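Local coordinates for uncharacterized protein (Enterococcus faecalis, PDB 3D3Y), which is of unknown function but belongs to the M16 metallopeptidase-like family and is predicted to bind a metal ion, at residues A[6-11]-A[217-222]; A[44-49]-A[86-91]; A[116-121]-A[194-199]. All blocks are in the same frame, centred on the assembly; numbering follows the deposited sequence. Where two conformers were deposited one is given.

Contact 1 (A[6-11]-A[217-222])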
loop_
_atom_site.group_PDB
_atom_site.type_symbol
_atom_site.label_atom_id
_atom_site.label_comp_id
_atom_site.label_asym_id
_atom_site.label_seq_id
_atom_site.Cartn_x
_atom_site.Cartn_y
_atom_site.Cartn_z
ATOM N N VAL A 6 15.314 -14.119 -14.214
ATOM C CA VAL A 6 15.073 -15.045 -15.307
ATOM C C VAL A 6 13.632 -14.957 -15.722
ATOM O O VAL A 6 12.709 -14.903 -14.865
ATOM C CB VAL A 6 15.274 -16.523 -14.926
ATOM C CG1 VAL A 6 15.483 -17.332 -16.210
ATOM C CG2 VAL A 6 16.441 -16.698 -14.002
ATOM N N GLN A 7 13.444 -14.932 -17.034
ATOM C CA GLN A 7 12.144 -15.108 -17.621
ATOM C C GLN A 7 11.695 -16.578 -17.570
ATOM O O GLN A 7 12.312 -17.438 -18.210
ATOM C CB GLN A 7 12.189 -14.651 -19.056
ATOM C CG GLN A 7 10.847 -14.419 -19.668
ATOM C CD GLN A 7 10.967 -13.665 -20.974
ATOM O OE1 GLN A 7 11.920 -13.868 -21.734
ATOM N NE2 GLN A 7 10.024 -12.769 -21.231
ATOM N N LEU A 8 10.624 -16.842 -16.829
ATOM C CA LEU A 8 9.989 -18.167 -16.800
ATOM C C LEU A 8 9.212 -18.326 -18.091
ATOM O O LEU A 8 9.601 -19.140 -18.941
ATOM C CB LEU A 8 9.094 -18.320 -15.564
ATOM C CG LEU A 8 9.871 -18.269 -14.250
ATOM C CD1 LEU A 8 8.928 -18.415 -13.053
ATOM C CD2 LEU A 8 11.011 -19.278 -14.183
ATOM N N VAL A 9 8.155 -17.528 -18.258
ATOM C CA VAL A 9 7.567 -17.226 -19.582
ATOM C C VAL A 9 7.414 -15.708 -19.732
ATOM O O VAL A 9 7.519 -14.967 -18.744
ATOM C CB VAL A 9 6.172 -17.902 -19.790
ATOM C CG1 VAL A 9 6.292 -19.431 -19.774
ATOM C CG2 VAL A 9 5.158 -17.442 -18.738
ATOM N N LYS A 10 7.139 -15.234 -20.944
ATOM C CA LYS A 10 6.794 -13.800 -21.153
ATOM C C LYS A 10 5.811 -13.281 -20.098
ATOM O O LYS A 10 4.761 -13.888 -19.895
ATOM C CB LYS A 10 6.179 -13.591 -22.541
ATOM C CG LYS A 10 6.188 -12.147 -23.032
ATOM C CD LYS A 10 5.659 -12.010 -24.500
ATOM C CE LYS A 10 4.126 -12.254 -24.578
ATOM N NZ LYS A 10 3.495 -11.701 -25.831
ATOM N N GLY A 11 6.157 -12.165 -19.442
ATOM C CA GLY A 11 5.317 -11.573 -18.423
ATOM C C GLY A 11 5.464 -12.153 -17.024
ATOM O O GLY A 11 4.889 -11.634 -16.057
ATOM N N LEU A 217 12.866 -25.487 -10.211
ATOM C CA LEU A 217 11.658 -25.572 -9.374
ATOM C C LEU A 217 10.544 -24.687 -9.929
ATOM O O LEU A 217 9.426 -25.160 -10.166
ATOM C CB LEU A 217 11.943 -25.229 -7.896
ATOM C CG LEU A 217 13.032 -26.084 -7.235
ATOM C CD1 LEU A 217 13.216 -25.675 -5.779
ATOM C CD2 LEU A 217 12.727 -27.572 -7.369
ATOM N N PHE A 218 10.862 -23.414 -10.163
ATOM C CA PHE A 218 9.836 -22.469 -10.575
ATOM C C PHE A 218 9.318 -22.698 -11.987
ATOM O O PHE A 218 8.176 -22.354 -12.305
ATOM C CB PHE A 218 10.268 -21.018 -10.311
ATOM C CG PHE A 218 9.986 -20.585 -8.918
ATOM C CD1 PHE A 218 11.005 -20.515 -7.981
ATOM C CD2 PHE A 218 8.681 -20.307 -8.519
ATOM C CE1 PHE A 218 10.714 -20.136 -6.649
ATOM C CE2 PHE A 218 8.385 -19.940 -7.208
ATOM C CZ PHE A 218 9.396 -19.847 -6.278
ATOM N N LYS A 219 10.137 -23.325 -12.816
ATOM C CA LYS A 219 9.700 -23.670 -14.155
ATOM C C LYS A 219 8.529 -24.657 -14.123
ATOM O O LYS A 219 7.819 -24.770 -15.113
ATOM C CB LYS A 219 10.867 -24.197 -15.009
ATOM C CG LYS A 219 11.915 -23.116 -15.398
ATOM C CD LYS A 219 11.592 -22.376 -16.697
ATOM C CE LYS A 219 11.623 -23.315 -17.887
ATOM N NZ LYS A 219 11.982 -22.636 -19.190
ATOM N N GLN A 220 8.321 -25.342 -12.992
ATOM C CA GLN A 220 7.213 -26.293 -12.782
ATOM C C GLN A 220 5.863 -25.598 -12.664
ATOM O O GLN A 220 4.821 -26.244 -12.685
ATOM C CB GLN A 220 7.414 -27.113 -11.492
ATOM C CG GLN A 220 8.609 -28.086 -11.484
ATOM C CD GLN A 220 9.024 -28.550 -10.080
ATOM O OE1 GLN A 220 8.570 -28.018 -9.051
ATOM N NE2 GLN A 220 9.915 -29.539 -10.038
ATOM N N LEU A 221 5.870 -24.285 -12.463
ATOM C CA LEU A 221 4.590 -23.556 -12.328
ATOM C C LEU A 221 4.032 -23.250 -13.723
ATOM O O LEU A 221 4.642 -22.499 -14.491
ATOM C CB LEU A 221 4.772 -22.291 -11.474
ATOM C CG LEU A 221 4.669 -22.478 -9.948
ATOM C CD1 LEU A 221 5.490 -23.643 -9.417
ATOM C CD2 LEU A 221 5.008 -21.162 -9.197
ATOM N N PRO A 222 2.882 -23.869 -14.086
ATOM C CA PRO A 222 2.540 -23.799 -15.513
ATOM C C PRO A 222 1.880 -22.485 -15.973
ATOM O O PRO A 222 0.769 -22.521 -16.507
ATOM C CB PRO A 222 1.584 -25.003 -15.699
ATOM C CG PRO A 222 0.899 -25.142 -14.345
ATOM C CD PRO A 222 1.897 -24.653 -13.303
#
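The carbonyl oxygen F218 O accepts L221 N at 3.0 Å, an i to i+3 bond near the C-terminal part of helix 211-219, and the same oxygen lies 4.1 Å from L8 CD1. That methyl also rests on F218 CB, 4.0 Å away, so it packs against the root of the phenylalanine and its carbonyl. The forked end of L8 thus splits its contacts: CD1 takes F218, while CD2 lies 4.0 Å from K219 CD and 4.1 Å from K219 CG. The L8 and K219 side chains run antiparallel alongside each other, whereas L8 and F218 meet at a slant. F218 starts toward the other segment with its CB, but the ring then leads away into the interior, onto I203 and V205 of strand 200-207 and V110 of helix 105-118. K219 instead folds back on itself. Bends at chi2 (-89°) and chi3 (-64°) bring its methylenes alongside L8, so the aliphatic part of an exposed lysine packs on L8 CD2. No hydrogen bond joins the two segments. Some polar ties to 6-11 come from just beyond 222: E228 OE1 accepts G11 N and, weakly, Q7 NE2, while the backbone of K10 bonds with that of R226. L8 itself reaches I203 as well, and the contact runs from the buried F218 to the exposed K219. L8 stands where the chain turns a corner after edge strand 4-7. L8 and V9, opposite the neighbouring strand 12-18, fit a classic beta bulge, and the contact packs that bulge's leucine on helix 211-219, which lies against the same mixed sheet.

Contact 2 (A[44-49]-A[86-91])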
loop_
_atom_site.group_PDB
_atom_site.type_symbol
_atom_site.label_atom_id
_atom_site.label_comp_id
_atom_site.label_asym_id
_atom_site.label_seq_id
_atom_site.Cartn_x
_atom_site.Cartn_y
_atom_site.Cartn_z
ATOM N N THR A 44 -9.434 -8.400 -3.945
ATOM C CA THR A 44 -9.472 -8.474 -2.466
ATOM C C THR A 44 -10.116 -9.753 -1.939
ATOM O O THR A 44 -9.551 -10.418 -1.042
ATOM C CB THR A 44 -10.161 -7.229 -1.866
ATOM O OG1 THR A 44 -9.493 -6.080 -2.362
ATOM C CG2 THR A 44 -10.149 -7.207 -0.321
ATOM N N LEU A 45 -11.298 -10.080 -2.443
ATOM C CA LEU A 45 -11.987 -11.296 -1.988
ATOM C C LEU A 45 -11.234 -12.564 -2.407
ATOM O O LEU A 45 -11.129 -13.536 -1.641
ATOM C CB LEU A 45 -13.434 -11.355 -2.524
ATOM C CG LEU A 45 -14.295 -12.585 -2.153
ATOM C CD1 LEU A 45 -14.336 -12.778 -0.582
ATOM C CD2 LEU A 45 -15.713 -12.366 -2.686
ATOM N N LEU A 46 -10.722 -12.561 -3.632
ATOM C CA LEU A 46 -9.918 -13.673 -4.114
ATOM C C LEU A 46 -8.724 -13.963 -3.184
ATOM O O LEU A 46 -8.373 -15.117 -2.947
ATOM C CB LEU A 46 -9.421 -13.381 -5.526
ATOM C CG LEU A 46 -8.681 -14.552 -6.172
ATOM C CD1 LEU A 46 -9.582 -15.825 -6.337
ATOM C CD2 LEU A 46 -8.140 -14.096 -7.528
ATOM N N SER A 47 -8.068 -12.919 -2.693
ATOM C CA SER A 47 -6.936 -13.137 -1.806
ATOM C C SER A 47 -7.385 -13.913 -0.556
ATOM O O SER A 47 -6.631 -14.764 -0.048
ATOM C CB SER A 47 -6.243 -11.806 -1.449
ATOM O OG SER A 47 -6.980 -11.060 -0.495
ATOM N N SER A 48 -8.600 -13.653 -0.055
ATOM C CA SER A 48 -9.096 -14.440 1.078
ATOM C C SER A 48 -9.434 -15.876 0.670
ATOM O O SER A 48 -9.164 -16.802 1.407
ATOM C CB SER A 48 -10.345 -13.827 1.685
ATOM O OG SER A 48 -9.982 -12.715 2.469
ATOM N N LEU A 49 -9.979 -16.050 -0.525
ATOM C CA LEU A 49 -10.405 -17.372 -0.965
ATOM C C LEU A 49 -9.202 -18.271 -1.165
ATOM O O LEU A 49 -9.224 -19.446 -0.718
ATOM C CB LEU A 49 -11.244 -17.290 -2.243
ATOM C CG LEU A 49 -12.604 -16.581 -2.147
ATOM C CD1 LEU A 49 -13.194 -16.263 -3.526
ATOM C CD2 LEU A 49 -13.639 -17.416 -1.345
ATOM N N HIS A 86 -2.551 -2.236 -8.881
ATOM C CA HIS A 86 -3.131 -2.948 -7.755
ATOM C C HIS A 86 -2.374 -4.286 -7.720
ATOM O O HIS A 86 -2.182 -4.956 -8.771
ATOM C CB HIS A 86 -4.662 -3.135 -7.933
ATOM C CG HIS A 86 -5.358 -3.616 -6.692
ATOM N ND1 HIS A 86 -5.552 -4.952 -6.415
ATOM C CD2 HIS A 86 -5.876 -2.935 -5.641
ATOM C CE1 HIS A 86 -6.169 -5.076 -5.249
ATOM N NE2 HIS A 86 -6.376 -3.862 -4.757
ATOM N N TRP A 87 -1.887 -4.631 -6.532
ATOM C CA TRP A 87 -0.983 -5.756 -6.360
ATOM C C TRP A 87 -1.700 -6.857 -5.561
ATOM O O TRP A 87 -2.335 -6.581 -4.555
ATOM C CB TRP A 87 0.265 -5.297 -5.565
ATOM C CG TRP A 87 1.147 -4.197 -6.188
ATOM C CD1 TRP A 87 1.102 -3.695 -7.474
ATOM C CD2 TRP A 87 2.253 -3.557 -5.547
ATOM N NE1 TRP A 87 2.109 -2.735 -7.644
ATOM C CE2 TRP A 87 2.824 -2.645 -6.475
ATOM C CE3 TRP A 87 2.827 -3.671 -4.258
ATOM C CZ2 TRP A 87 3.938 -1.849 -6.159
ATOM C CZ3 TRP A 87 3.947 -2.861 -3.937
ATOM C CH2 TRP A 87 4.479 -1.960 -4.889
ATOM N N PHE A 88 -1.533 -8.111 -5.985
ATOM C CA PHE A 88 -2.088 -9.287 -5.302
ATOM C C PHE A 88 -0.854 -10.084 -4.894
ATOM O O PHE A 88 -0.061 -10.488 -5.743
ATOM C CB PHE A 88 -2.976 -10.047 -6.265
ATOM C CG PHE A 88 -3.612 -11.296 -5.711
ATOM C CD1 PHE A 88 -4.974 -11.301 -5.390
ATOM C CD2 PHE A 88 -2.881 -12.497 -5.591
ATOM C CE1 PHE A 88 -5.597 -12.473 -4.951
ATOM C CE2 PHE A 88 -3.485 -13.684 -5.130
ATOM C CZ PHE A 88 -4.860 -13.666 -4.795
ATOM N N ASN A 89 -0.687 -10.271 -3.587
ATOM C CA ASN A 89 0.611 -10.650 -3.012
ATOM C C ASN A 89 0.550 -11.949 -2.228
ATOM O O ASN A 89 -0.109 -12.008 -1.191
ATOM C CB ASN A 89 1.043 -9.556 -2.021
ATOM C CG ASN A 89 0.968 -8.153 -2.606
ATOM O OD1 ASN A 89 1.555 -7.890 -3.642
ATOM N ND2 ASN A 89 0.256 -7.245 -1.926
ATOM N N ILE A 90 1.256 -12.972 -2.691
ATOM C CA ILE A 90 1.286 -14.248 -1.964
ATOM C C ILE A 90 2.663 -14.335 -1.352
ATOM O O ILE A 90 3.679 -14.252 -2.055
ATOM C CB ILE A 90 1.074 -15.441 -2.908
ATOM C CG1 ILE A 90 -0.296 -15.334 -3.605
ATOM C CG2 ILE A 90 1.214 -16.784 -2.163
ATOM C CD1 ILE A 90 -0.436 -16.342 -4.778
ATOM N N SER A 91 2.688 -14.475 -0.029
ATOM C CA SER A 91 3.945 -14.447 0.723
ATOM C C SER A 91 4.116 -15.751 1.482
ATOM O O SER A 91 3.125 -16.307 1.991
ATOM C CB SER A 91 3.882 -13.301 1.746
ATOM O OG SER A 91 3.771 -12.042 1.071
#
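S47 and L46 of helix 40-52 receive the ring of F88, which projects from strand 85-95: a helix-on-sheet packing within the alpha/beta half of the chain built on the six-stranded mixed sheet. The apolar contacts converge on one corner of that ring. F88 CE1 lies 3.9 Å from L46 CG and 3.6 Å from S47 CB, and the L46 and F88 side chains stand roughly perpendicular. With CG anti to the backbone N (chi1 179°), F88 stretches straight from its strand to the helix.

The ring also meets the helix backbone. F88 CE1 is 3.4 Å from S47 N, approached obliquely, and the carbonyl carbon L46 C sits at the ring edge in its plane. Beyond the segments, F88 leans on I77 of strand 74-82 and on M195 of helix 185-198, and L46 meets L188 of that same helix, so the phenyl is closed in by both sheet and helices.

Hydrogen bonds stay within each side or go to third parties. H86 is gripped at both ring nitrogens, NE2 by S173 O and ND1 by R43 NE, which should fix the rotation of its imidazole. T44 OG1 bonds to I40 O inside the helix. S47 turns its hydroxyl back in the same manner: OG sits between its own backbone N and carbonyl carbon (chi1 76°) and donates to T44 O at 2.7 Å, tilted 26° from the carbonyl plane.

Contact 3 (A[116-121]-A[194-199])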
loop_
_atom_site.group_PDB
_atom_site.type_symbol
_atom_site.label_atom_id
_atom_site.label_comp_id
_atom_site.label_asym_id
_atom_site.label_seq_id
_atom_site.Cartn_x
_atom_site.Cartn_y
_atom_site.Cartn_z
ATOM N N ILE A 116 -1.569 -23.841 -4.202
ATOM C CA ILE A 116 -2.330 -22.604 -3.939
ATOM C C ILE A 116 -2.742 -21.849 -5.223
ATOM O O ILE A 116 -3.893 -21.438 -5.382
ATOM C CB ILE A 116 -1.549 -21.671 -3.002
ATOM C CG1 ILE A 116 -1.390 -22.333 -1.612
ATOM C CG2 ILE A 116 -2.232 -20.259 -2.942
ATOM C CD1 ILE A 116 -2.724 -22.796 -0.958
ATOM N N ILE A 117 -1.786 -21.690 -6.135
ATOM C CA ILE A 117 -2.005 -20.850 -7.320
ATOM C C ILE A 117 -2.787 -21.526 -8.440
ATOM O O ILE A 117 -3.695 -20.915 -9.032
ATOM C CB ILE A 117 -0.669 -20.293 -7.839
ATOM C CG1 ILE A 117 -0.050 -19.384 -6.761
ATOM C CG2 ILE A 117 -0.864 -19.563 -9.165
ATOM C CD1 ILE A 117 1.373 -18.933 -7.123
ATOM N N PHE A 118 -2.462 -22.790 -8.700
ATOM C CA PHE A 118 -3.033 -23.522 -9.821
ATOM C C PHE A 118 -4.100 -24.549 -9.454
ATOM O O PHE A 118 -4.752 -25.110 -10.333
ATOM C CB PHE A 118 -1.891 -24.172 -10.602
ATOM C CG PHE A 118 -0.934 -23.171 -11.187
ATOM C CD1 PHE A 118 -1.197 -22.591 -12.422
ATOM C CD2 PHE A 118 0.221 -22.796 -10.496
ATOM C CE1 PHE A 118 -0.323 -21.652 -12.967
ATOM C CE2 PHE A 118 1.100 -21.854 -11.031
ATOM C CZ PHE A 118 0.811 -21.275 -12.274
ATOM N N ALA A 119 -4.274 -24.816 -8.164
ATOM C CA ALA A 119 -5.313 -25.758 -7.748
ATOM C C ALA A 119 -6.161 -25.142 -6.651
ATOM O O ALA A 119 -6.245 -25.685 -5.557
ATOM C CB ALA A 119 -4.717 -27.138 -7.308
ATOM N N PRO A 120 -6.803 -23.995 -6.950
ATOM C CA PRO A 120 -7.671 -23.392 -5.946
ATOM C C PRO A 120 -8.921 -24.244 -5.771
ATOM O O PRO A 120 -9.160 -25.172 -6.561
ATOM C CB PRO A 120 -8.028 -22.054 -6.581
ATOM C CG PRO A 120 -7.992 -22.326 -8.043
ATOM C CD PRO A 120 -6.770 -23.168 -8.184
ATOM N N ASN A 121 -9.713 -23.916 -4.763
ATOM C CA ASN A 121 -10.863 -24.716 -4.392
ATOM C C ASN A 121 -12.073 -24.348 -5.266
ATOM O O ASN A 121 -13.058 -23.775 -4.795
ATOM C CB ASN A 121 -11.156 -24.530 -2.898
ATOM C CG ASN A 121 -12.097 -25.597 -2.350
ATOM O OD1 ASN A 121 -12.460 -26.547 -3.053
ATOM N ND2 ASN A 121 -12.504 -25.439 -1.074
ATOM N N LYS A 194 -8.952 -15.071 -15.131
ATOM C CA LYS A 194 -8.462 -13.863 -15.820
ATOM C C LYS A 194 -7.165 -13.308 -15.182
ATOM O O LYS A 194 -6.205 -13.031 -15.887
ATOM C CB LYS A 194 -9.562 -12.784 -15.884
ATOM C CG LYS A 194 -9.103 -11.480 -16.550
ATOM C CD LYS A 194 -10.122 -10.324 -16.458
ATOM C CE LYS A 194 -9.907 -9.326 -17.604
ATOM N NZ LYS A 194 -10.329 -9.856 -18.940
HETATM N N MSE A 195 -7.129 -13.193 -13.847
HETATM C CA MSE A 195 -5.894 -12.813 -13.164
HETATM C C MSE A 195 -4.737 -13.757 -13.533
HETATM O O MSE A 195 -3.657 -13.302 -13.906
HETATM C CB MSE A 195 -6.052 -12.761 -11.655
HETATM C CG MSE A 195 -4.770 -12.217 -10.979
HETATM SE SE MSE A 195 -4.916 -12.109 -9.073
HETATM C CE MSE A 195 -4.493 -13.943 -8.713
ATOM N N LEU A 196 -4.984 -15.068 -13.485
ATOM C CA LEU A 196 -3.918 -16.030 -13.718
ATOM C C LEU A 196 -3.380 -15.908 -15.147
ATOM O O LEU A 196 -2.178 -15.982 -15.351
ATOM C CB LEU A 196 -4.354 -17.471 -13.371
ATOM C CG LEU A 196 -3.226 -18.526 -13.204
ATOM C CD1 LEU A 196 -2.187 -18.204 -12.126
ATOM C CD2 LEU A 196 -3.744 -19.971 -13.026
ATOM N N ALA A 197 -4.269 -15.673 -16.108
ATOM C CA ALA A 197 -3.875 -15.553 -17.508
ATOM C C ALA A 197 -3.279 -14.200 -17.926
ATOM O O ALA A 197 -2.508 -14.149 -18.861
ATOM C CB ALA A 197 -5.044 -15.932 -18.402
ATOM N N GLU A 198 -3.625 -13.112 -17.228
ATOM C CA GLU A 198 -3.355 -11.737 -17.719
ATOM C C GLU A 198 -2.355 -10.861 -16.920
ATOM O O GLU A 198 -1.727 -9.965 -17.487
ATOM C CB GLU A 198 -4.682 -10.965 -17.912
ATOM C CG GLU A 198 -5.743 -11.763 -18.678
ATOM C CD GLU A 198 -6.886 -10.915 -19.241
ATOM O OE1 GLU A 198 -7.149 -9.790 -18.749
ATOM O OE2 GLU A 198 -7.534 -11.407 -20.174
ATOM N N ASP A 199 -2.211 -11.098 -15.626
ATOM C CA ASP A 199 -1.421 -10.184 -14.803
ATOM C C ASP A 199 0.067 -10.377 -15.092
ATOM O O ASP A 199 0.503 -11.488 -15.437
ATOM C CB ASP A 199 -1.660 -10.430 -13.302
ATOM C CG ASP A 199 -2.931 -9.742 -12.741
ATOM O OD1 ASP A 199 -3.906 -9.402 -13.478
ATOM O OD2 ASP A 199 -2.958 -9.577 -11.486
#
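L196 drives its forked end into the angle between I117 and F118, CD1 mainly to I117 and CD2 to F118. Its CD1 meets I117 CG2 at 3.5 Å, where the two side chains meet at a slant; its CD2 lies 3.7 Å from F118 CD1 and 3.8 Å from F118 CE1, and these two side chains are set nearly at right angles. The leucine methyl comes to the phenyl ring obliquely. I117 CG2 occupies one face of the same ring, 3.5 Å above its plane and offset toward the rim, so this single methyl touches both the leucine and the phenyl. A chi1 of -164° carries L196 CG away from its own backbone N and toward helix 105-118. The packing is wholly apolar, but I117 O accepts a hydrogen bond from Y192 OH, one turn earlier on helix 185-198. A bound 1,2-ethanediol, probably from the crystallisation liquor, lies about 4 Å from the L196 side chain.

F223 extends the cluster, meeting F118 edge-to-face and touching L196. The contact thus joins the last turns of helices 105-118 and 185-198, with I117 on I90 of strand 85-95 and L196 on F31 of strand 24-34.

How the contacts relate
The chain leaves edge strand 4-7 at 6-11 and does not close contact 1 until 217-222, so this loop encloses the other two. Inside it, contact 2 closes first, bringing strand 85-95 back to helix 40-52; contact 3 then opens on helix 105-118, the next element after that strand, and closes at 194-199. Contacts 2 and 3 are therefore in series, both nested in contact 1. Contacts 1 and 3 touch where F118 CE2 meets P222 CD at 3.7 Å; contacts 2 and 3 touch where the selenium of selenomethionine M195 (SE) reaches F88 CG, also at 3.7 Å. Together they tie helices 40-52, 105-118, 185-198 and 211-219 to one six-stranded sheet.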